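Local structure of extracellular ligand-binding receptor (4F06) at residues A[23-28]-A[78-83]; A[27-32]-A[45-50]; A[58-63]-A[82-87]; A[108-111]-A[117-120]. The protein binds p-hydroxybenzoic acid and probably delivers it and related lignin-derived aromatic acids to an ABC transporter. One frame throughout, in Å; residues are numbered along the deposited sequence. Where two conformers were deposited one is given.

Contacts 1 and 3 meet on helix 82-88, whose first residue, T82, grips the cleft-bound p-hydroxybenzoic acid; their centres are about 13 Å apart. Contact 4 backs this site, with I109 CD1 3.8 Å from T82 OG1 and the side chain of I109 about 5 Å from a bound p-hydroxybenzoic acid. Contacts 1 and 2 share helix 19-36, where K26 CA lies 3.6 Å from Y49 OH. Contact 2 includes W32, which touches a second p-hydroxybenzoic acid in a separate pocket. Its centre is about 20 Å from those of contacts 3 and 4.

Contact 1 of 4, residues A[23-28]-A[78-83]; sequences KNYKMG and GLYFTP. With PHB (p-hydroxybenzoic acid), chain B.
Y25 is the residue of 23-28 that meets the turn at 78-80. Just before it, N24 ties the helix to T282 and E280 instead. The phenol of Y25 takes its direction from CG standing anti to the carbonyl carbon (chi1 -72°), and along the ring the contacts follow the chain: CE2 lies 3.6 Å from G78 CA, and OH reaches 3.4 Å from both L79 C and Y80 N. That last approach is at the ring edge, near its plane, and too poorly angled for a hydrogen bond; Y80 N bonds instead to E52. A side chain at G78 would press on CE2, and the positive phi of 115° also suits glycine.

On the far side of this turn, the ring of Y80 turns one face to the ligand, C6 of p-hydroxybenzoic acid lying 4.2 Å above the plane, toward the rim, while its OH bonds to A204 O. T82 then holds the carboxylate twice, N to O2' at 2.8 Å and OG1 to O1' at 2.6 Å. A carboxylate received at a helix N-terminus, after an N-cap residue (F81), belongs to the ligand cleft of leucine-binding-type periplasmic receptors.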
loop_
_atom_site.group_PDB
_atom_site.type_symbol
_atom_site.label_atom_id
_atom_site.label_comp_id
_atom_site.label_asym_id
_atom_site.label_seq_id
_atom_site.Cartn_x
_atom_site.Cartn_y
_atom_site.Cartn_z
ATOM N N LYS A 23 -6.415 -9.586 6.803
ATOM C CA LYS A 23 -5.752 -10.454 7.779
ATOM C C LYS A 23 -4.363 -9.884 8.118
ATOM O O LYS A 23 -3.944 -9.934 9.276
ATOM C CB LYS A 23 -5.593 -11.874 7.234
ATOM C CG LYS A 23 -4.966 -12.883 8.187
ATOM C CD LYS A 23 -4.830 -14.274 7.530
ATOM C CE LYS A 23 -4.244 -15.339 8.435
ATOM N NZ LYS A 23 -4.284 -16.638 7.713
ATOM N N ASN A 24 -3.665 -9.351 7.119
ATOM C CA ASN A 24 -2.355 -8.740 7.372
ATOM C C ASN A 24 -2.404 -7.506 8.265
ATOM O O ASN A 24 -1.452 -7.244 8.966
ATOM C CB ASN A 24 -1.639 -8.414 6.070
ATOM C CG ASN A 24 -0.676 -9.501 5.621
ATOM O OD1 ASN A 24 0.528 -9.444 5.913
ATOM N ND2 ASN A 24 -1.190 -10.539 4.979
ATOM N N TYR A 25 -3.517 -6.743 8.254
ATOM C CA TYR A 25 -3.612 -5.642 9.255
ATOM C C TYR A 25 -3.584 -6.257 10.667
ATOM O O TYR A 25 -2.853 -5.769 11.542
ATOM C CB TYR A 25 -4.933 -4.876 9.139
ATOM C CG TYR A 25 -5.093 -3.990 7.935
ATOM C CD1 TYR A 25 -4.019 -3.474 7.204
ATOM C CD2 TYR A 25 -6.412 -3.627 7.550
ATOM C CE1 TYR A 25 -4.254 -2.604 6.143
ATOM C CE2 TYR A 25 -6.631 -2.750 6.507
ATOM C CZ TYR A 25 -5.555 -2.290 5.777
ATOM O OH TYR A 25 -5.747 -1.400 4.720
ATOM N N LYS A 26 -4.360 -7.314 10.905
ATOM C CA LYS A 26 -4.376 -8.001 12.194
ATOM C C LYS A 26 -3.008 -8.590 12.514
ATOM O O LYS A 26 -2.545 -8.496 13.669
ATOM C CB LYS A 26 -5.427 -9.113 12.163
ATOM C CG LYS A 26 -5.620 -9.764 13.524
ATOM C CD LYS A 26 -6.747 -10.784 13.469
ATOM C CE LYS A 26 -8.111 -10.107 13.463
ATOM N NZ LYS A 26 -9.236 -11.049 13.604
HETATM N N MSE A 27 -2.349 -9.191 11.509
HETATM C CA MSE A 27 -0.988 -9.731 11.744
HETATM C C MSE A 27 -0.011 -8.644 12.175
HETATM O O MSE A 27 0.792 -8.829 13.089
HETATM C CB MSE A 27 -0.479 -10.405 10.474
HETATM C CG MSE A 27 -1.231 -11.667 10.149
HETATM SE SE MSE A 27 -1.014 -12.271 8.331
HETATM C CE MSE A 27 0.731 -12.078 8.072
ATOM N N GLY A 28 -0.045 -7.513 11.497
ATOM C CA GLY A 28 0.900 -6.404 11.786
ATOM C C GLY A 28 0.604 -5.789 13.153
ATOM O O GLY A 28 1.550 -5.512 13.924
ATOM N N GLY A 78 -7.030 1.561 8.880
ATOM C CA GLY A 78 -7.157 0.498 7.880
ATOM C C GLY A 78 -7.413 1.077 6.520
ATOM O O GLY A 78 -6.691 1.995 6.071
ATOM N N LEU A 79 -8.478 0.574 5.882
ATOM C CA LEU A 79 -9.022 1.063 4.592
ATOM C C LEU A 79 -8.153 0.611 3.438
ATOM O O LEU A 79 -7.202 1.305 3.010
ATOM C CB LEU A 79 -9.326 2.583 4.574
ATOM C CG LEU A 79 -10.446 3.080 5.502
ATOM C CD1 LEU A 79 -11.789 2.448 5.096
ATOM C CD2 LEU A 79 -10.152 2.924 6.988
ATOM N N TYR A 80 -8.484 -0.564 2.918
ATOM C CA TYR A 80 -7.743 -1.098 1.790
ATOM C C TYR A 80 -7.972 -0.258 0.504
ATOM O O TYR A 80 -7.008 0.113 -0.188
ATOM C CB TYR A 80 -8.147 -2.555 1.542
ATOM C CG TYR A 80 -7.221 -3.279 0.596
ATOM C CD1 TYR A 80 -5.872 -3.457 0.928
ATOM C CD2 TYR A 80 -7.685 -3.772 -0.637
ATOM C CE1 TYR A 80 -5.001 -4.099 0.045
ATOM C CE2 TYR A 80 -6.837 -4.460 -1.516
ATOM C CZ TYR A 80 -5.498 -4.603 -1.171
ATOM O OH TYR A 80 -4.577 -5.220 -2.002
ATOM N N PHE A 81 -9.249 0.015 0.182
ATOM C CA PHE A 81 -9.576 0.662 -1.079
ATOM C C PHE A 81 -9.766 2.175 -0.948
ATOM O O PHE A 81 -10.476 2.645 -0.042
ATOM C CB PHE A 81 -10.856 0.042 -1.668
ATOM C CG PHE A 81 -10.687 -1.405 -2.132
ATOM C CD1 PHE A 81 -9.925 -1.660 -3.268
ATOM C CD2 PHE A 81 -11.293 -2.454 -1.461
ATOM C CE1 PHE A 81 -9.766 -2.956 -3.731
ATOM C CE2 PHE A 81 -11.136 -3.758 -1.933
ATOM C CZ PHE A 81 -10.382 -4.013 -3.083
ATOM N N THR A 82 -9.243 2.863 -1.934
ATOM C CA THR A 82 -9.430 4.326 -1.992
ATOM C C THR A 82 -10.883 4.794 -1.815
ATOM O O THR A 82 -11.125 5.668 -1.007
ATOM C CB THR A 82 -8.803 4.884 -3.282
ATOM O OG1 THR A 82 -7.392 4.945 -3.150
ATOM C CG2 THR A 82 -9.305 6.290 -3.615
ATOM N N PRO A 83 -11.854 4.263 -2.587
ATOM C CA PRO A 83 -13.231 4.767 -2.453
ATOM C C PRO A 83 -13.795 4.585 -1.064
ATOM O O PRO A 83 -14.661 5.335 -0.633
ATOM C CB PRO A 83 -14.027 3.990 -3.540
ATOM C CG PRO A 83 -13.119 2.829 -3.919
ATOM C CD PRO A 83 -11.727 3.392 -3.775
HETATM C "C1'" PHB B . -6.370 1.592 -3.323
HETATM O "O1'" PHB B . -5.962 2.723 -3.022
HETATM O "O2'" PHB B . -7.593 1.355 -3.611
HETATM C C1 PHB B . -5.366 0.486 -3.405
HETATM C C2 PHB B . -4.012 0.775 -3.662
HETATM C C3 PHB B . -3.096 -0.242 -3.788
HETATM C C4 PHB B . -3.498 -1.559 -3.701
HETATM C C5 PHB B . -4.822 -1.863 -3.459
HETATM C C6 PHB B . -5.770 -0.856 -3.322
HETATM O O4 PHB B . -2.648 -2.591 -3.868
#

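Contact 2 of 4, residues A[27-32]-A[45-50]; sequences MGIDAW and VEFVYR. With SO4 (sulfate ion), chain H.
I29 on helix 19-36 faces F47 and Y49 on strand 43-51, the packing of helix on sheet in a beta-alpha-beta unit of the N-terminal lobe, where strand 43-51 runs parallel to strand 5-12. The two branches of I29 divide the work. CG2, anti to the backbone N, sits over the middle of the F47 ring, 3.6 Å from its centroid and 14° off the normal, a true CH-pi contact. CG1, anti to the carbonyl carbon (chi1 -72°), carries CD1 to the phenol of Y49, 3.5 Å from its OH and 4.2 Å from CE2, neither over the face nor at the edge of that ring. I29 and Y49 approach from opposite directions, so the hydroxyl ends against the flank of the isoleucine, with CG2 also 3.6 Å from OH.

That hydroxyl is not left in apolar company. A water lying in the plane of the Y49 ring bonds to OH and donates to D30 OD1, tying strand to helix, while K26 makes a cation-pi contact with the same ring.

R50 points off the strand the other way, bent at chi2, and packs on L63 and L67 of helix 57-69. Its NE pairs with E66, and NH1 bonds to Y49 O from above the carbonyl plane. A leucine in its place would probably leave E66 and Y49 O without these donors. A sulfate, probably from the crystallisation liquor, is clasped at the guanidinium edge: NH2 to O2 at 2.8 Å and NH1 to O4 at 2.9 Å, both at 165°.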
loop_
_atom_site.group_PDB
_atom_site.type_symbol
_atom_site.label_atom_id
_atom_site.label_comp_id
_atom_site.label_asym_id
_atom_site.label_seq_id
_atom_site.Cartn_x
_atom_site.Cartn_y
_atom_site.Cartn_z
HETATM N N MSE A 27 -2.349 -9.191 11.509
HETATM C CA MSE A 27 -0.988 -9.731 11.744
HETATM C C MSE A 27 -0.011 -8.644 12.175
HETATM O O MSE A 27 0.792 -8.829 13.089
HETATM C CB MSE A 27 -0.479 -10.405 10.474
HETATM C CG MSE A 27 -1.231 -11.667 10.149
HETATM SE SE MSE A 27 -1.014 -12.271 8.331
HETATM C CE MSE A 27 0.731 -12.078 8.072
ATOM N N GLY A 28 -0.045 -7.513 11.497
ATOM C CA GLY A 28 0.900 -6.404 11.786
ATOM C C GLY A 28 0.604 -5.789 13.153
ATOM O O GLY A 28 1.550 -5.512 13.924
ATOM N N ILE A 29 -0.674 -5.585 13.477
ATOM C CA ILE A 29 -1.042 -5.095 14.816
ATOM C C ILE A 29 -0.660 -6.115 15.886
ATOM O O ILE A 29 -0.082 -5.741 16.936
ATOM C CB ILE A 29 -2.522 -4.766 14.849
ATOM C CG1 ILE A 29 -2.750 -3.463 14.004
ATOM C CG2 ILE A 29 -3.017 -4.594 16.291
ATOM C CD1 ILE A 29 -4.201 -3.270 13.579
ATOM N N ASP A 30 -0.874 -7.416 15.614
ATOM C CA ASP A 30 -0.497 -8.439 16.594
ATOM C C ASP A 30 1.002 -8.440 16.811
ATOM O O ASP A 30 1.470 -8.674 17.933
ATOM C CB ASP A 30 -0.949 -9.839 16.136
ATOM C CG ASP A 30 -2.434 -10.065 16.260
ATOM O OD1 ASP A 30 -3.117 -9.274 16.930
ATOM O OD2 ASP A 30 -2.929 -11.114 15.727
ATOM N N ALA A 31 1.775 -8.205 15.755
ATOM C CA ALA A 31 3.228 -8.129 15.892
ATOM C C ALA A 31 3.627 -6.929 16.769
ATOM O O ALA A 31 4.514 -7.033 17.651
ATOM C CB ALA A 31 3.921 -8.048 14.529
ATOM N N TRP A 32 2.982 -5.784 16.537
ATOM C CA TRP A 32 3.222 -4.612 17.365
ATOM C C TRP A 32 2.968 -4.905 18.831
ATOM O O TRP A 32 3.789 -4.561 19.690
ATOM C CB TRP A 32 2.345 -3.427 16.845
ATOM C CG TRP A 32 2.571 -2.236 17.721
ATOM C CD1 TRP A 32 1.799 -1.854 18.818
ATOM C CD2 TRP A 32 3.686 -1.315 17.664
ATOM N NE1 TRP A 32 2.351 -0.726 19.401
ATOM C CE2 TRP A 32 3.502 -0.375 18.765
ATOM C CE3 TRP A 32 4.791 -1.182 16.819
ATOM C CZ2 TRP A 32 4.428 0.632 19.035
ATOM C CZ3 TRP A 32 5.716 -0.171 17.111
ATOM C CH2 TRP A 32 5.525 0.704 18.185
ATOM N N VAL A 45 -5.382 -0.768 25.279
ATOM C CA VAL A 45 -5.765 -0.456 23.888
ATOM C C VAL A 45 -6.300 -1.753 23.304
ATOM O O VAL A 45 -5.632 -2.789 23.337
ATOM C CB VAL A 45 -4.572 0.073 23.071
ATOM C CG1 VAL A 45 -5.003 0.466 21.659
ATOM C CG2 VAL A 45 -3.956 1.260 23.816
ATOM N N GLU A 46 -7.507 -1.680 22.732
ATOM C CA GLU A 46 -8.126 -2.842 22.102
ATOM C C GLU A 46 -8.445 -2.497 20.640
ATOM O O GLU A 46 -9.104 -1.494 20.386
ATOM C CB GLU A 46 -9.438 -3.214 22.845
ATOM C CG GLU A 46 -10.169 -4.407 22.262
ATOM C CD GLU A 46 -11.501 -4.672 22.932
ATOM O OE1 GLU A 46 -11.770 -4.159 24.063
ATOM O OE2 GLU A 46 -12.300 -5.426 22.320
ATOM N N PHE A 47 -8.054 -3.375 19.720
ATOM C CA PHE A 47 -8.367 -3.239 18.306
ATOM C C PHE A 47 -9.589 -4.084 17.982
ATOM O O PHE A 47 -9.669 -5.263 18.367
ATOM C CB PHE A 47 -7.151 -3.668 17.495
ATOM C CG PHE A 47 -5.966 -2.743 17.658
ATOM C CD1 PHE A 47 -5.025 -2.954 18.690
ATOM C CD2 PHE A 47 -5.762 -1.672 16.747
ATOM C CE1 PHE A 47 -3.942 -2.092 18.859
ATOM C CE2 PHE A 47 -4.662 -0.821 16.922
ATOM C CZ PHE A 47 -3.749 -1.041 17.958
ATOM N N VAL A 48 -10.540 -3.458 17.281
ATOM C CA VAL A 48 -11.853 -4.030 16.876
ATOM C C VAL A 48 -11.893 -4.034 15.337
ATOM O O VAL A 48 -11.695 -2.987 14.725
ATOM C CB VAL A 48 -13.023 -3.166 17.431
ATOM C CG1 VAL A 48 -14.383 -3.806 17.091
ATOM C CG2 VAL A 48 -12.849 -2.957 18.945
ATOM N N TYR A 49 -12.127 -5.194 14.713
ATOM C CA TYR A 49 -12.020 -5.313 13.253
ATOM C C TYR A 49 -13.389 -5.375 12.598
ATOM O O TYR A 49 -14.287 -6.092 13.066
ATOM C CB TYR A 49 -11.193 -6.577 12.876
ATOM C CG TYR A 49 -9.781 -6.489 13.406
ATOM C CD1 TYR A 49 -9.471 -6.900 14.703
ATOM C CD2 TYR A 49 -8.768 -5.952 12.609
ATOM C CE1 TYR A 49 -8.168 -6.781 15.177
ATOM C CE2 TYR A 49 -7.474 -5.836 13.089
ATOM C CZ TYR A 49 -7.188 -6.237 14.363
ATOM O OH TYR A 49 -5.893 -6.120 14.840
ATOM N N ARG A 50 -13.535 -4.693 11.471
ATOM C CA ARG A 50 -14.766 -4.743 10.695
ATOM C C ARG A 50 -14.390 -4.948 9.229
ATOM O O ARG A 50 -13.301 -4.547 8.774
ATOM C CB ARG A 50 -15.538 -3.421 10.858
ATOM C CG ARG A 50 -16.056 -3.142 12.265
ATOM C CD ARG A 50 -17.097 -4.183 12.684
ATOM N NE ARG A 50 -17.625 -3.940 14.041
ATOM C CZ ARG A 50 -17.240 -4.583 15.132
ATOM N NH1 ARG A 50 -16.295 -5.522 15.058
ATOM N NH2 ARG A 50 -17.814 -4.285 16.303
HETATM S S SO4 H . -16.071 -7.136 18.454
HETATM O O1 SO4 H . -16.746 -8.400 18.853
HETATM O O2 SO4 H . -17.081 -6.039 18.417
HETATM O O3 SO4 H . -15.028 -6.797 19.464
HETATM O O4 SO4 H . -15.415 -7.283 17.121
HETATM O O HOH W 1 -5.408 -7.535 17.089
#

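Contact 3 of 4, residues A[58-63]-A[82-87]; sequences AQSKAL and TPNAMA. With PHB (p-hydroxybenzoic acid), chain B.
S60 and N84 meet with hydroxyl over amide. The OG of S60, which stands anti to the carbonyl carbon (chi1 -82°), lies almost straight above N84 CG at 3.4 Å, and 3.3 Å from N84 CB. From this perch it is nearly equidistant from the two polar ends, 3.7 Å from ND2 and 3.8 Å from OD1, and makes no hydrogen bond to either. The amide is instead turned by partners around its rim: ND2 bonds to E52 OE2 and S54 O, and OD1 receives N56 N. Three bonds thus fix its rotation and present its flat side to the serine. E52 also receives the backbone nitrogen of F81, so the same carboxylate links this amide to the turn before the helix.

The next residue, K61, passes side by side with A87, about one turn along from N84. K61 CB and A87 CB are 4.4 Å apart, and K61 CG is 4.1 Å from A87 O. From there the lysine chain extends away, leaving its methylenes near the backbone to do the touching.

Small residues at S60 and A87 probably let the backbones come close, with S60 CA to N84 CA and K61 CA to A87 CA both only 5.6 Å. Helices 57-69 and 82-88 therefore lie against each other as neighbouring helices of the alpha/beta N-terminal lobe, and the second of them begins at the p-hydroxybenzoic acid site, as in type I periplasmic binding folds.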
loop_
_atom_site.group_PDB
_atom_site.type_symbol
_atom_site.label_atom_id
_atom_site.label_comp_id
_atom_site.label_asym_id
_atom_site.label_seq_id
_atom_site.Cartn_x
_atom_site.Cartn_y
_atom_site.Cartn_z
ATOM N N ALA A 58 -20.626 3.207 0.807
ATOM C CA ALA A 58 -21.655 3.292 1.846
ATOM C C ALA A 58 -21.451 2.265 2.951
ATOM O O ALA A 58 -21.708 2.541 4.131
ATOM C CB ALA A 58 -23.061 3.150 1.227
ATOM N N GLN A 59 -20.978 1.071 2.576
ATOM C CA GLN A 59 -20.725 0.059 3.581
ATOM C C GLN A 59 -19.606 0.503 4.520
ATOM O O GLN A 59 -19.712 0.342 5.739
ATOM C CB GLN A 59 -20.371 -1.260 2.910
ATOM C CG GLN A 59 -19.968 -2.353 3.889
ATOM C CD GLN A 59 -19.904 -3.639 3.108
ATOM O OE1 GLN A 59 -18.924 -3.909 2.414
ATOM N NE2 GLN A 59 -20.986 -4.335 3.068
ATOM N N SER A 60 -18.522 1.044 3.977
ATOM C CA SER A 60 -17.426 1.479 4.861
ATOM C C SER A 60 -17.804 2.687 5.715
ATOM O O SER A 60 -17.435 2.738 6.886
ATOM C CB SER A 60 -16.171 1.784 4.067
ATOM O OG SER A 60 -15.433 0.574 3.784
ATOM N N LYS A 61 -18.609 3.602 5.154
ATOM C CA LYS A 61 -19.131 4.698 5.952
ATOM C C LYS A 61 -19.932 4.174 7.151
ATOM O O LYS A 61 -19.753 4.611 8.288
ATOM C CB LYS A 61 -19.967 5.644 5.082
ATOM C CG LYS A 61 -20.415 6.900 5.800
ATOM C CD LYS A 61 -21.259 7.789 4.885
ATOM C CE LYS A 61 -21.743 9.024 5.610
ATOM N NZ LYS A 61 -22.653 9.805 4.728
ATOM N N ALA A 62 -20.822 3.197 6.885
ATOM C CA ALA A 62 -21.656 2.650 7.943
ATOM C C ALA A 62 -20.804 1.922 8.979
ATOM O O ALA A 62 -21.074 2.022 10.176
ATOM C CB ALA A 62 -22.722 1.743 7.353
ATOM N N LEU A 63 -19.772 1.188 8.551
ATOM C CA LEU A 63 -18.924 0.505 9.533
ATOM C C LEU A 63 -18.225 1.529 10.420
ATOM O O LEU A 63 -18.127 1.317 11.634
ATOM C CB LEU A 63 -17.863 -0.331 8.813
ATOM C CG LEU A 63 -18.357 -1.577 8.054
ATOM C CD1 LEU A 63 -17.185 -2.145 7.257
ATOM C CD2 LEU A 63 -18.986 -2.600 8.971
ATOM N N THR A 82 -9.243 2.863 -1.934
ATOM C CA THR A 82 -9.430 4.326 -1.992
ATOM C C THR A 82 -10.883 4.794 -1.815
ATOM O O THR A 82 -11.125 5.668 -1.007
ATOM C CB THR A 82 -8.803 4.884 -3.282
ATOM O OG1 THR A 82 -7.392 4.945 -3.150
ATOM C CG2 THR A 82 -9.305 6.290 -3.615
ATOM N N PRO A 83 -11.854 4.263 -2.587
ATOM C CA PRO A 83 -13.231 4.767 -2.453
ATOM C C PRO A 83 -13.795 4.585 -1.064
ATOM O O PRO A 83 -14.661 5.335 -0.633
ATOM C CB PRO A 83 -14.027 3.990 -3.540
ATOM C CG PRO A 83 -13.119 2.829 -3.919
ATOM C CD PRO A 83 -11.727 3.392 -3.775
ATOM N N ASN A 84 -13.350 3.562 -0.361
ATOM C CA ASN A 84 -13.802 3.350 1.012
ATOM C C ASN A 84 -13.206 4.355 1.964
ATOM O O ASN A 84 -13.920 4.944 2.794
ATOM C CB ASN A 84 -13.520 1.904 1.431
ATOM C CG ASN A 84 -14.312 0.909 0.601
ATOM O OD1 ASN A 84 -15.406 1.233 0.056
ATOM N ND2 ASN A 84 -13.829 -0.339 0.546
ATOM N N ALA A 85 -11.907 4.643 1.813
ATOM C CA ALA A 85 -11.290 5.705 2.610
ATOM C C ALA A 85 -11.937 7.067 2.313
ATOM O O ALA A 85 -12.168 7.869 3.236
ATOM C CB ALA A 85 -9.812 5.801 2.321
HETATM N N MSE A 86 -12.256 7.332 1.049
HETATM C CA MSE A 86 -12.923 8.591 0.723
HETATM C C MSE A 86 -14.277 8.754 1.366
HETATM O O MSE A 86 -14.668 9.877 1.695
HETATM C CB MSE A 86 -13.058 8.725 -0.798
HETATM C CG MSE A 86 -11.758 8.822 -1.594
HETATM SE SE MSE A 86 -10.848 10.464 -1.281
HETATM C CE MSE A 86 -9.589 10.319 -2.795
ATOM N N ALA A 87 -15.000 7.656 1.542
ATOM C CA ALA A 87 -16.323 7.705 2.163
ATOM C C ALA A 87 -16.234 8.023 3.651
ATOM O O ALA A 87 -17.118 8.685 4.195
ATOM C CB ALA A 87 -17.033 6.368 1.937
HETATM C "C1'" PHB B . -6.370 1.592 -3.323
HETATM O "O1'" PHB B . -5.962 2.723 -3.022
HETATM O "O2'" PHB B . -7.593 1.355 -3.611
HETATM C C1 PHB B . -5.366 0.486 -3.405
HETATM C C2 PHB B . -4.012 0.775 -3.662
HETATM C C3 PHB B . -3.096 -0.242 -3.788
HETATM C C4 PHB B . -3.498 -1.559 -3.701
HETATM C C5 PHB B . -4.822 -1.863 -3.459
HETATM C C6 PHB B . -5.770 -0.856 -3.322
HETATM O O4 PHB B . -2.648 -2.591 -3.868
#

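Contact 4 of 4, residues A[108-111]-A[117-120]; sequences SITE and VRTS
I109 and T110 meet R118 first through van der Waals contact of methyls with the guanidinium. Both side chains cross the arginine at about a right angle, and their methyls touch its head obliquely: I109 CD1 is 3.7 Å from NH1, and T110 CG2 is 3.6 Å from NH2. The bend at chi3 (48°) folds the otherwise extended arginine so that its head reaches this pair.

The second kind of contact runs through water. One water, in the guanidinium plane, accepts from R118 NH2 at 2.8 Å and also bonds to T110 OG1 at 2.9 Å. Because OG1 lies between the backbone N and the carbonyl carbon (chi1 54°), T110 can turn its hydroxyl to the water while its methyl rests on the arginine.

Direct polar bonds come from beyond the two segments. R118 NH1 bonds to the carbonyls of A104 and T106, NH2 to that of S107, and NE to H335. A methionine here would probably take these donors from the three carbonyls and H335, and could let the 104-107 loop shift.

With the water, all five N-H groups of the head have partners, so a buried cation is likely to be stabilised largely by carbonyl dipoles. A104 and T106 flank A105, whose N bonds to p-hydroxybenzoic acid; R118 is therefore a second-shell residue that probably helps to position this part of the pocket.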
loop_
_atom_site.group_PDB
_atom_site.type_symbol
_atom_site.label_atom_id
_atom_site.label_comp_id
_atom_site.label_asym_id
_atom_site.label_seq_id
_atom_site.Cartn_x
_atom_site.Cartn_y
_atom_site.Cartn_z
ATOM N N SER A 108 -4.764 12.328 -2.923
ATOM C CA SER A 108 -5.656 13.319 -2.342
ATOM C C SER A 108 -6.377 12.859 -1.082
ATOM O O SER A 108 -7.025 13.686 -0.443
ATOM C CB SER A 108 -6.689 13.792 -3.359
ATOM O OG SER A 108 -7.508 12.687 -3.726
ATOM N N ILE A 109 -6.298 11.577 -0.698
ATOM C CA ILE A 109 -7.030 11.137 0.498
ATOM C C ILE A 109 -6.640 12.003 1.698
ATOM O O ILE A 109 -7.492 12.360 2.502
ATOM C CB ILE A 109 -6.767 9.655 0.764
ATOM C CG1 ILE A 109 -7.410 8.788 -0.334
ATOM C CG2 ILE A 109 -7.285 9.263 2.157
ATOM C CD1 ILE A 109 -7.046 7.312 -0.252
ATOM N N THR A 110 -5.351 12.314 1.888
ATOM C CA THR A 110 -4.937 13.073 3.084
ATOM C C THR A 110 -5.506 14.496 3.081
ATOM O O THR A 110 -5.602 15.084 4.149
ATOM C CB THR A 110 -3.400 13.097 3.233
ATOM O OG1 THR A 110 -2.841 13.590 2.002
ATOM C CG2 THR A 110 -2.822 11.730 3.548
ATOM N N GLU A 111 -5.872 15.007 1.911
ATOM C CA GLU A 111 -6.432 16.354 1.827
ATOM C C GLU A 111 -7.894 16.397 2.249
ATOM O O GLU A 111 -8.460 17.486 2.356
ATOM C CB GLU A 111 -6.308 16.924 0.392
ATOM C CG GLU A 111 -4.851 17.060 -0.056
ATOM C CD GLU A 111 -4.825 17.516 -1.508
ATOM O OE1 GLU A 111 -5.323 16.758 -2.410
ATOM O OE2 GLU A 111 -4.306 18.607 -1.757
ATOM N N VAL A 117 -3.787 10.422 8.906
ATOM C CA VAL A 117 -2.357 10.193 8.679
ATOM C C VAL A 117 -2.200 8.868 7.982
ATOM O O VAL A 117 -2.982 7.966 8.252
ATOM C CB VAL A 117 -1.560 10.292 10.008
ATOM C CG1 VAL A 117 -2.047 9.251 11.025
ATOM C CG2 VAL A 117 -0.040 10.223 9.799
ATOM N N ARG A 118 -1.243 8.748 7.061
ATOM C CA ARG A 118 -1.153 7.536 6.233
ATOM C C ARG A 118 0.207 6.879 6.420
ATOM O O ARG A 118 1.240 7.531 6.256
ATOM C CB ARG A 118 -1.406 7.893 4.746
ATOM C CG ARG A 118 -1.195 6.702 3.817
ATOM C CD ARG A 118 -1.926 6.868 2.492
ATOM N NE ARG A 118 -1.695 8.189 1.898
ATOM C CZ ARG A 118 -2.461 8.679 0.908
ATOM N NH1 ARG A 118 -3.451 7.899 0.397
ATOM N NH2 ARG A 118 -2.260 9.908 0.439
ATOM N N THR A 119 0.194 5.562 6.728
ATOM C CA THR A 119 1.445 4.808 6.954
ATOM C C THR A 119 1.662 3.776 5.844
ATOM O O THR A 119 2.568 2.918 5.988
ATOM C CB THR A 119 1.426 4.091 8.324
ATOM O OG1 THR A 119 0.254 3.278 8.374
ATOM C CG2 THR A 119 1.402 5.104 9.469
ATOM N N SER A 120 0.915 3.874 4.747
ATOM C CA SER A 120 1.118 2.933 3.650
ATOM C C SER A 120 2.044 3.543 2.600
ATOM O O SER A 120 3.279 3.440 2.747
ATOM C CB SER A 120 -0.225 2.466 3.079
ATOM O OG SER A 120 -0.983 3.614 2.633
HETATM O O HOH W 2 -0.637 12.161 0.866
#